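Local coordinates for protein hydrolase, haloacid dehalogenase-like family (Streptococcus pneumoniae, PDB 2FI1) that probably acts as a hydrolase of the haloacid dehalogenase-like superfamily, whose members typically cleave phosphate esters or carbon–halogen bonds, and here binds a calcium ion, at residues E92-S95 with R100-L103; F124-T129 with E148-S153; S132-K135 with P140-M143; D174-L177 with N183-Q186. All blocks are in the same frame, centred on the assembly; numbering follows the deposited sequence.

The contacts lie round the parallel sheet of the Rossmann-like α/β part, strand order 124-128, 100-104, 8-11, 155-159, 174-177. Interactions 1 and 2 use neighbouring strands, centres about 11 Å apart, and meet where Arg100 NH2 lies 2.8 Å from Tyr150 O. Interaction 3, nested in the loop closed by interaction 2, shares helix 141-149. Interaction 4 comes last, on the far edge strand, about 19 Å from interaction 2 between centres, and reaches interaction 1 through the 2.9 Å salt bridge Asp93 OD2 to Arg185 NH1. Interactions 1 and 4 set helices against strands, interaction 2 a helix end against a strand, interaction 3 a loop against helix 141-149. Calcium is bound just beyond the central strands 8-11 and 155-159.

Interaction 1 of 4, residues E92-S95 with R100-L103; sequences EDIS and RHFL
The far end of the His101 ring lies against two consecutive residues of helix 87-96, Ile94 and Ser95. Its CG lies anti to its own carbonyl carbon (chi1 -57°), which carries the CE1–NE2 end of the ring to the helix. Ile94 comes in obliquely: CG2 is 3.4 Å from His101 CE1, CB follows at 3.6 Å from the same atom, and CD1 lies near the ring plane beyond the edge, 4.0 Å from CE1. The contact of this branched side chain is therefore concentrated on CE1, with CG2 oblique to the ring. Ser95 approaches at the edge, near the ring plane, with OG 3.1 Å from His101 NE2 and 3.2 Å from CD2. Both polar atoms share an acceptor, since Ser95 OG and His101 NE2 each hydrogen-bond to the carbonyl of Leu91, one turn earlier in the helix. On the other side of the ring ND1 is hydrogen-bonded to Trp11 NE1 of strand 8-11, the next strand of the sheet. The contact thus joins helix 87-96 to the strand that follows it in a Rossmann-like α/β fold. Because a carbonyl can only accept and an indole N-H can only donate, the buried ring is probably neutral, with its proton on NE2 and both nitrogens satisfied.

Interaction 2 of 4, residues F124-T129 with E148-S153; sequences FTEVVT and EKYQIS
The nearest CA atoms, of Thr125 and Tyr150, are 9.4 Å apart, so side chains alone bridge the gap between the strand and the C-terminal end of helix 141-149. The chain turns a corner at Thr125. Glu126 does the main reaching: CG is anti to the backbone N (chi1 -175°) and the chain stays extended, setting OE1 between two donors. Tyr150 OH donates over 2.6 Å to Glu126 OE1, meeting the anti lone pair of that oxygen, and the carboxylate plane stands 77° from the ring plane. Lys149, itself fully extended, brings NZ to 2.8 Å from Glu126 OE1 in a salt bridge that arrives on the syn side, 26° out of the carboxylate plane. A Schellman motif ends the helix here, with Gln151 at positive phi as its C' residue, and Tyr150 is the first residue to leave helical geometry; the acidic group thus meets consecutive residues at the helix end. Tyr145 OH, within the same helix, hydrogen-bonds both Glu126 OE2 and Lys149 NZ. Beside this polar group, Thr125 CG2 lies 3.6 Å from Tyr150 CE1, the two side chains running past each other in opposite directions.

Interaction 3 of 4, residues S132-K135 with P140-M143; sequences SGFK and PESM
Glu141, at the start of helix 141-149, reaches back over the loop to Lys135 with CG anti to its backbone N (chi1 -175°) and the rest of the chain extended. Its OE1 accepts the backbone N-H of Lys135 at 2.9 Å between Lys135 N and Glu141 OE1, nearly straight at 168° and close to the line of the C–O bond. The same oxygen lies near the plane of the Phe134 ring at its edge, while Glu141 CG packs 3.7 Å from Phe134 CD1. Water 1 links Glu141 OE1, Gly133 O and Lys135 NZ, and water 4 joins Lys135 NZ to Glu141 OE2, so the opposite charges are bridged by solvent without direct contact. Ser142 comes next, its CA over one ring face in a CH-pi contact, 4.2 Å from the Phe134 centroid, while Ser132 O sits over the other face. Water 2 connects Ser142 N with Lys135 O, and water 3 runs from Ser142 OG to that same carbonyl. The sequence from Lys137 to Pro140 reads K-P-x-P, consistent with HAD motif III. Met143 touches Lys137 of the loop and Ala167 of helix 162-170, while Phe134 meets the ring of Tyr145 farther along helix 141-149.

Interaction 4 of 4, residues D174-L177 with N183-Q186; sequences DTHL and NLRQ
His176 projects from the edge strand toward Leu184 and Asn183 of the C-terminal helix. From CB, with CG anti to the backbone N (chi1 179°), the imidazole is carried out across the gap between strand and helix; the backbones stay well apart, His176 CA and Leu184 CA being 7.9 Å from each other. The ring then takes the methyl of Leu184 over one face. CG lies 3.8 Å from Leu184 CD1, and CD2 approaches the same methyl at 3.7 Å; ND1 is a little farther off. CD1 stands almost above the ring centre, 3.8 Å from the centroid and 12° off the normal, which defines a CH-pi contact. At the tip the same methyl is still close, Leu184 CD1 being 3.9 Å from His176 NE2, and CE1 gains Asn183 ND2 at 4.0 Å. That amide nitrogen lies at the ring edge near its plane, so the amide packs beside the ring and not over its face; the two planes are tilted by 38°. One water supplies the polar link: it donates to Leu177 O and receives a weak bond from Asn183 ND2, 2.9 Å from the water oxygen. Strand 174-177 borders strand 155-159, with His176 paired to Val157 and Gly159 through the backbone. Thr175 and Leu177 turn to Ile165 of helix 162-170, while Leu184 also packs on Leu90 of helix 87-96, placing helix 181-188 beside that helix.

Interaction 1 of 4, residues E92-S95 with R100-L103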
loop_
_atom_site.group_PDB
_atom_site.type_symbol
_atom_site.label_atom_id
_atom_site.label_comp_id
_atom_site.label_asym_id
_atom_site.label_seq_id
_atom_site.Cartn_x
_atom_site.Cartn_y
_atom_site.Cartn_z
ATOM N N GLU A 92 5.728 -4.357 -14.777
ATOM C CA GLU A 92 6.142 -5.053 -15.999
ATOM C C GLU A 92 7.412 -4.472 -16.612
ATOM O O GLU A 92 8.315 -5.216 -16.992
ATOM C CB GLU A 92 5.017 -5.046 -17.023
ATOM C CG GLU A 92 5.285 -5.899 -18.268
ATOM C CD GLU A 92 5.565 -7.366 -17.964
ATOM O OE1 GLU A 92 5.183 -7.876 -16.885
ATOM O OE2 GLU A 92 6.192 -8.031 -18.816
ATOM N N ASP A 93 7.501 -3.141 -16.686
ATOM C CA ASP A 93 8.690 -2.535 -17.258
ATOM C C ASP A 93 9.934 -2.926 -16.464
ATOM O O ASP A 93 10.993 -3.169 -17.020
ATOM C CB ASP A 93 8.564 -1.008 -17.317
ATOM C CG ASP A 93 7.619 -0.522 -18.394
ATOM O OD1 ASP A 93 7.387 -1.252 -19.387
ATOM O OD2 ASP A 93 7.106 0.607 -18.276
ATOM N N ILE A 94 9.820 -2.974 -15.139
ATOM C CA ILE A 94 10.940 -3.384 -14.300
ATOM C C ILE A 94 11.290 -4.864 -14.494
ATOM O O ILE A 94 12.469 -5.232 -14.617
ATOM C CB ILE A 94 10.639 -3.076 -12.803
ATOM C CG1 ILE A 94 10.690 -1.562 -12.562
ATOM C CG2 ILE A 94 11.598 -3.798 -11.883
ATOM C CD1 ILE A 94 10.108 -1.141 -11.219
ATOM N N SER A 95 10.272 -5.718 -14.493
ATOM C CA SER A 95 10.500 -7.146 -14.683
ATOM C C SER A 95 11.114 -7.441 -16.053
ATOM O O SER A 95 11.922 -8.356 -16.185
ATOM C CB SER A 95 9.203 -7.922 -14.496
ATOM O OG SER A 95 8.779 -7.829 -13.142
ATOM N N ARG A 100 13.614 -7.746 -9.885
ATOM C CA ARG A 100 12.803 -8.568 -8.992
ATOM C C ARG A 100 12.019 -7.662 -8.064
ATOM O O ARG A 100 12.496 -6.592 -7.674
ATOM C CB ARG A 100 13.648 -9.513 -8.130
ATOM C CG ARG A 100 14.461 -10.522 -8.925
ATOM C CD ARG A 100 15.209 -11.468 -8.027
ATOM N NE ARG A 100 16.217 -10.782 -7.229
ATOM C CZ ARG A 100 17.056 -11.394 -6.395
ATOM N NH1 ARG A 100 17.020 -12.708 -6.245
ATOM N NH2 ARG A 100 17.935 -10.682 -5.712
ATOM N N HIS A 101 10.824 -8.129 -7.702
ATOM C CA HIS A 101 9.917 -7.432 -6.820
ATOM C C HIS A 101 9.695 -8.255 -5.572
ATOM O O HIS A 101 9.506 -9.461 -5.639
ATOM C CB HIS A 101 8.559 -7.225 -7.482
ATOM C CG HIS A 101 8.610 -6.480 -8.773
ATOM N ND1 HIS A 101 8.860 -5.127 -8.845
ATOM C CD2 HIS A 101 8.428 -6.905 -10.046
ATOM C CE1 HIS A 101 8.837 -4.749 -10.112
ATOM N NE2 HIS A 101 8.575 -5.806 -10.858
ATOM N N PHE A 102 9.683 -7.568 -4.437
ATOM C CA PHE A 102 9.362 -8.151 -3.142
ATOM C C PHE A 102 8.318 -7.273 -2.494
ATOM O O PHE A 102 8.183 -6.100 -2.836
ATOM C CB PHE A 102 10.606 -8.240 -2.255
ATOM C CG PHE A 102 11.720 -9.004 -2.889
ATOM C CD1 PHE A 102 11.829 -10.368 -2.715
ATOM C CD2 PHE A 102 12.637 -8.363 -3.704
ATOM C CE1 PHE A 102 12.856 -11.068 -3.325
ATOM C CE2 PHE A 102 13.649 -9.066 -4.312
ATOM C CZ PHE A 102 13.758 -10.406 -4.126
ATOM N N LEU A 103 7.574 -7.830 -1.546
ATOM C CA LEU A 103 6.570 -7.050 -0.824
ATOM C C LEU A 103 6.714 -7.319 0.657
ATOM O O LEU A 103 6.850 -8.479 1.050
ATOM C CB LEU A 103 5.159 -7.415 -1.284
ATOM C CG LEU A 103 3.959 -6.595 -0.804
ATOM C CD1 LEU A 103 3.965 -5.229 -1.376
ATOM C CD2 LEU A 103 2.686 -7.304 -1.228
#

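Interaction 2 of 4, residues F124-T129 with E148-S153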
loop_
_atom_site.group_PDB
_atom_site.type_symbol
_atom_site.label_atom_id
_atom_site.label_comp_id
_atom_site.label_asym_id
_atom_site.label_seq_id
_atom_site.Cartn_x
_atom_site.Cartn_y
_atom_site.Cartn_z
ATOM N N PHE A 124 5.765 -10.969 -7.704
ATOM C CA PHE A 124 6.568 -10.987 -6.488
ATOM C C PHE A 124 7.336 -12.263 -6.297
ATOM O O PHE A 124 6.766 -13.343 -6.270
ATOM C CB PHE A 124 5.686 -10.681 -5.278
ATOM C CG PHE A 124 5.076 -9.322 -5.367
ATOM C CD1 PHE A 124 5.814 -8.197 -5.045
ATOM C CD2 PHE A 124 3.807 -9.153 -5.880
ATOM C CE1 PHE A 124 5.288 -6.935 -5.188
ATOM C CE2 PHE A 124 3.271 -7.882 -6.030
ATOM C CZ PHE A 124 4.025 -6.767 -5.679
ATOM N N THR A 125 8.646 -12.122 -6.167
ATOM C CA THR A 125 9.509 -13.249 -5.842
ATOM C C THR A 125 9.198 -13.773 -4.443
ATOM O O THR A 125 9.140 -14.986 -4.226
ATOM C CB THR A 125 10.979 -12.852 -5.988
ATOM O OG1 THR A 125 11.240 -12.534 -7.365
ATOM C CG2 THR A 125 11.905 -13.964 -5.530
ATOM N N GLU A 126 8.983 -12.866 -3.493
ATOM C CA GLU A 126 8.494 -13.248 -2.173
ATOM C C GLU A 126 7.665 -12.116 -1.587
ATOM O O GLU A 126 7.995 -10.933 -1.745
ATOM C CB GLU A 126 9.631 -13.621 -1.216
ATOM C CG GLU A 126 9.108 -14.135 0.134
ATOM C CD GLU A 126 10.142 -14.792 1.028
ATOM O OE1 GLU A 126 11.156 -15.323 0.538
ATOM O OE2 GLU A 126 9.927 -14.780 2.257
ATOM N N VAL A 127 6.573 -12.507 -0.942
ATOM C CA VAL A 127 5.704 -11.614 -0.185
ATOM C C VAL A 127 5.872 -11.960 1.291
ATOM O O VAL A 127 5.641 -13.111 1.692
ATOM C CB VAL A 127 4.231 -11.764 -0.593
ATOM C CG1 VAL A 127 3.340 -10.895 0.284
ATOM C CG2 VAL A 127 4.039 -11.423 -2.061
ATOM N N VAL A 128 6.291 -10.977 2.079
ATOM C CA VAL A 128 6.435 -11.119 3.530
ATOM C C VAL A 128 5.181 -10.522 4.156
ATOM O O VAL A 128 4.882 -9.348 3.943
ATOM C CB VAL A 128 7.685 -10.383 4.035
ATOM C CG1 VAL A 128 7.733 -10.378 5.572
ATOM C CG2 VAL A 128 8.955 -10.996 3.420
ATOM N N THR A 129 4.440 -11.340 4.911
ATOM C CA THR A 129 3.294 -10.873 5.687
ATOM C C THR A 129 3.610 -11.081 7.164
ATOM O O THR A 129 4.680 -11.569 7.503
ATOM C CB THR A 129 2.017 -11.655 5.341
ATOM O OG1 THR A 129 2.103 -12.967 5.899
ATOM C CG2 THR A 129 1.822 -11.760 3.834
ATOM N N GLU A 148 19.525 -10.674 2.848
ATOM C CA GLU A 148 20.358 -11.864 3.040
ATOM C C GLU A 148 19.891 -13.026 2.167
ATOM O O GLU A 148 20.677 -13.652 1.447
ATOM C CB GLU A 148 20.358 -12.271 4.524
ATOM C CG GLU A 148 21.197 -13.513 4.855
ATOM C CD GLU A 148 21.159 -13.893 6.332
ATOM O OE1 GLU A 148 21.164 -12.986 7.197
ATOM O OE2 GLU A 148 21.140 -15.111 6.627
ATOM N N LYS A 149 18.598 -13.314 2.200
ATOM C CA LYS A 149 18.073 -14.481 1.503
ATOM C C LYS A 149 18.236 -14.354 -0.005
ATOM O O LYS A 149 18.561 -15.341 -0.684
ATOM C CB LYS A 149 16.595 -14.691 1.853
ATOM C CG LYS A 149 15.948 -15.874 1.150
ATOM C CD LYS A 149 14.564 -16.181 1.710
ATOM C CE LYS A 149 13.934 -17.347 0.980
ATOM N NZ LYS A 149 12.548 -17.614 1.486
ATOM N N TYR A 150 17.996 -13.145 -0.517
ATOM C CA TYR A 150 18.015 -12.889 -1.956
ATOM C C TYR A 150 19.285 -12.165 -2.395
ATOM O O TYR A 150 19.428 -11.788 -3.558
ATOM C CB TYR A 150 16.729 -12.153 -2.383
ATOM C CG TYR A 150 15.531 -13.059 -2.222
ATOM C CD1 TYR A 150 15.281 -14.065 -3.134
ATOM C CD2 TYR A 150 14.678 -12.947 -1.120
ATOM C CE1 TYR A 150 14.210 -14.929 -2.974
ATOM C CE2 TYR A 150 13.604 -13.803 -0.957
ATOM C CZ TYR A 150 13.377 -14.794 -1.883
ATOM O OH TYR A 150 12.330 -15.682 -1.762
ATOM N N GLN A 151 20.224 -12.015 -1.468
ATOM C CA GLN A 151 21.552 -11.483 -1.781
ATOM C C GLN A 151 21.433 -10.201 -2.602
ATOM O O GLN A 151 21.958 -10.055 -3.706
ATOM C CB GLN A 151 22.393 -12.573 -2.444
ATOM C CG GLN A 151 22.753 -13.647 -1.432
ATOM C CD GLN A 151 23.429 -14.840 -2.045
ATOM O OE1 GLN A 151 22.800 -15.630 -2.749
ATOM N NE2 GLN A 151 24.721 -14.997 -1.758
ATOM N N ILE A 152 20.717 -9.250 -2.009
ATOM C CA ILE A 152 20.384 -7.993 -2.651
ATOM C C ILE A 152 21.548 -7.009 -2.533
ATOM O O ILE A 152 21.879 -6.561 -1.430
ATOM C CB ILE A 152 19.097 -7.376 -2.009
ATOM C CG1 ILE A 152 17.909 -8.329 -2.175
ATOM C CG2 ILE A 152 18.797 -6.018 -2.618
ATOM C CD1 ILE A 152 16.614 -7.837 -1.538
ATOM N N SER A 153 22.142 -6.657 -3.674
ATOM C CA SER A 153 23.224 -5.662 -3.738
ATOM C C SER A 153 22.801 -4.318 -4.326
ATOM O O SER A 153 23.496 -3.313 -4.155
ATOM C CB SER A 153 24.364 -6.204 -4.597
ATOM O OG SER A 153 23.884 -6.516 -5.893
#

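Interaction 3 of 4, residues S132-K135 with P140-M143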
loop_
_atom_site.group_PDB
_atom_site.type_symbol
_atom_site.label_atom_id
_atom_site.label_comp_id
_atom_site.label_asym_id
_atom_site.label_seq_id
_atom_site.Cartn_x
_atom_site.Cartn_y
_atom_site.Cartn_z
ATOM N N SER A 132 5.229 -14.332 8.630
ATOM C CA SER A 132 6.679 -14.591 8.638
ATOM C C SER A 132 7.334 -14.332 9.996
ATOM O O SER A 132 8.492 -14.700 10.223
ATOM C CB SER A 132 7.388 -13.769 7.557
ATOM O OG SER A 132 7.167 -14.341 6.286
ATOM N N GLY A 133 6.605 -13.680 10.903
ATOM C CA GLY A 133 7.068 -13.483 12.275
ATOM C C GLY A 133 8.045 -12.347 12.515
ATOM O O GLY A 133 8.668 -12.278 13.576
ATOM N N PHE A 134 8.188 -11.441 11.553
ATOM C CA PHE A 134 9.118 -10.338 11.729
ATOM C C PHE A 134 8.507 -9.150 12.459
ATOM O O PHE A 134 7.284 -8.948 12.465
ATOM C CB PHE A 134 9.664 -9.861 10.376
ATOM C CG PHE A 134 10.378 -10.932 9.597
ATOM C CD1 PHE A 134 11.497 -11.556 10.115
ATOM C CD2 PHE A 134 9.922 -11.322 8.356
ATOM C CE1 PHE A 134 12.152 -12.542 9.393
ATOM C CE2 PHE A 134 10.576 -12.300 7.635
ATOM C CZ PHE A 134 11.685 -12.905 8.159
ATOM N N LYS A 135 9.382 -8.341 13.046
ATOM C CA LYS A 135 8.993 -7.080 13.640
ATOM C C LYS A 135 8.455 -6.116 12.583
ATOM O O LYS A 135 8.729 -6.262 11.383
ATOM C CB LYS A 135 10.174 -6.436 14.372
ATOM C CG LYS A 135 10.706 -7.262 15.530
ATOM C CD LYS A 135 9.693 -7.366 16.643
ATOM C CE LYS A 135 10.313 -7.962 17.895
ATOM N NZ LYS A 135 10.830 -9.336 17.670
ATOM N N PRO A 140 14.362 -2.861 10.803
ATOM C CA PRO A 140 14.813 -3.403 9.522
ATOM C C PRO A 140 14.841 -4.929 9.396
ATOM O O PRO A 140 15.295 -5.430 8.377
ATOM C CB PRO A 140 16.242 -2.865 9.412
ATOM C CG PRO A 140 16.702 -2.815 10.846
ATOM C CD PRO A 140 15.492 -2.373 11.622
ATOM N N GLU A 141 14.371 -5.665 10.406
ATOM C CA GLU A 141 14.470 -7.126 10.401
ATOM C C GLU A 141 13.987 -7.796 9.105
ATOM O O GLU A 141 14.694 -8.616 8.531
ATOM C CB GLU A 141 13.716 -7.721 11.603
ATOM C CG GLU A 141 13.883 -9.219 11.732
ATOM C CD GLU A 141 13.207 -9.786 12.957
ATOM O OE1 GLU A 141 12.027 -9.493 13.195
ATOM O OE2 GLU A 141 13.874 -10.550 13.689
ATOM N N SER A 142 12.784 -7.456 8.649
ATOM C CA SER A 142 12.239 -8.107 7.463
ATOM C C SER A 142 13.006 -7.749 6.195
ATOM O O SER A 142 13.214 -8.611 5.341
ATOM C CB SER A 142 10.743 -7.815 7.290
ATOM O OG SER A 142 10.459 -6.437 7.263
ATOM N N MET A 143 13.454 -6.506 6.086
ATOM C CA MET A 143 14.212 -6.121 4.887
ATOM C C MET A 143 15.638 -6.710 4.925
ATOM O O MET A 143 16.151 -7.089 3.885
ATOM C CB MET A 143 14.142 -4.608 4.609
ATOM C CG MET A 143 12.834 -4.102 3.787
ATOM S SD MET A 143 12.795 -2.367 3.948
ATOM C CE MET A 143 11.014 -2.153 4.054
HETATM O O HOH W 1 10.816 -11.084 15.143
HETATM O O HOH W 2 11.219 -5.808 10.485
HETATM O O HOH W 3 8.127 -6.127 8.595
HETATM O O HOH W 4 13.387 -9.265 16.623
#

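Interaction 4 of 4, residues D174-L177 with N183-Q186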
loop_
_atom_site.group_PDB
_atom_site.type_symbol
_atom_site.label_atom_id
_atom_site.label_comp_id
_atom_site.label_asym_id
_atom_site.label_seq_id
_atom_site.Cartn_x
_atom_site.Cartn_y
_atom_site.Cartn_z
ATOM N N ASP A 174 18.782 1.911 -0.562
ATOM C CA ASP A 174 18.229 3.177 -1.010
ATOM C C ASP A 174 16.713 3.150 -0.851
ATOM O O ASP A 174 16.094 2.080 -0.826
ATOM C CB ASP A 174 18.597 3.455 -2.465
ATOM C CG ASP A 174 20.046 3.893 -2.637
ATOM O OD1 ASP A 174 20.805 3.947 -1.641
ATOM O OD2 ASP A 174 20.411 4.189 -3.792
ATOM N N THR A 175 16.131 4.336 -0.748
ATOM C CA THR A 175 14.701 4.470 -0.518
ATOM C C THR A 175 14.040 5.471 -1.466
ATOM O O THR A 175 14.698 6.360 -2.017
ATOM C CB THR A 175 14.406 4.881 0.938
ATOM O OG1 THR A 175 14.922 6.192 1.187
ATOM C CG2 THR A 175 15.010 3.898 1.918
ATOM N N HIS A 176 12.730 5.317 -1.629
ATOM C CA HIS A 176 11.918 6.271 -2.348
ATOM C C HIS A 176 10.624 6.484 -1.583
ATOM O O HIS A 176 9.899 5.542 -1.308
ATOM C CB HIS A 176 11.603 5.769 -3.760
ATOM C CG HIS A 176 10.752 6.713 -4.549
ATOM N ND1 HIS A 176 11.273 7.819 -5.184
ATOM C CD2 HIS A 176 9.415 6.748 -4.765
ATOM C CE1 HIS A 176 10.293 8.480 -5.777
ATOM N NE2 HIS A 176 9.155 7.854 -5.536
ATOM N N LEU A 177 10.361 7.736 -1.218
ATOM C CA LEU A 177 9.129 8.112 -0.558
ATOM C C LEU A 177 8.069 8.316 -1.626
ATOM O O LEU A 177 8.049 9.327 -2.333
ATOM C CB LEU A 177 9.345 9.388 0.258
ATOM C CG LEU A 177 8.157 9.916 1.056
ATOM C CD1 LEU A 177 7.771 8.951 2.132
ATOM C CD2 LEU A 177 8.529 11.279 1.643
ATOM N N ASN A 183 5.864 9.947 -10.822
ATOM C CA ASN A 183 7.078 10.483 -10.232
ATOM C C ASN A 183 8.152 9.427 -10.009
ATOM O O ASN A 183 9.340 9.701 -10.177
ATOM C CB ASN A 183 6.789 11.196 -8.921
ATOM C CG ASN A 183 7.974 11.979 -8.439
ATOM O OD1 ASN A 183 8.494 12.843 -9.154
ATOM N ND2 ASN A 183 8.436 11.668 -7.236
ATOM N N LEU A 184 7.744 8.222 -9.613
ATOM C CA LEU A 184 8.694 7.131 -9.466
ATOM C C LEU A 184 9.316 6.783 -10.821
ATOM O O LEU A 184 10.521 6.586 -10.918
ATOM C CB LEU A 184 8.015 5.916 -8.841
ATOM C CG LEU A 184 8.893 4.672 -8.649
ATOM C CD1 LEU A 184 10.166 4.986 -7.922
ATOM C CD2 LEU A 184 8.097 3.618 -7.905
ATOM N N ARG A 185 8.497 6.740 -11.869
ATOM C CA ARG A 185 9.036 6.545 -13.225
ATOM C C ARG A 185 10.060 7.614 -13.574
ATOM O O ARG A 185 11.097 7.310 -14.152
ATOM C CB ARG A 185 7.921 6.578 -14.263
ATOM C CG ARG A 185 7.081 5.326 -14.316
ATOM C CD ARG A 185 6.091 5.389 -15.464
ATOM N NE ARG A 185 5.411 4.114 -15.686
ATOM C CZ ARG A 185 5.933 3.080 -16.341
ATOM N NH1 ARG A 185 7.171 3.108 -16.802
ATOM N NH2 ARG A 185 5.201 1.990 -16.490
ATOM N N GLN A 186 9.766 8.870 -13.238
ATOM C CA GLN A 186 10.687 9.971 -13.550
ATOM C C GLN A 186 12.032 9.789 -12.852
ATOM O O GLN A 186 13.082 10.026 -13.446
ATOM C CB GLN A 186 10.044 11.318 -13.186
ATOM C CG GLN A 186 10.901 12.565 -13.431
ATOM C CD GLN A 186 11.148 12.868 -14.902
ATOM O OE1 GLN A 186 12.293 12.799 -15.372
ATOM N NE2 GLN A 186 10.093 13.247 -15.629
HETATM O O HOH W 5 7.929 11.003 -4.427
#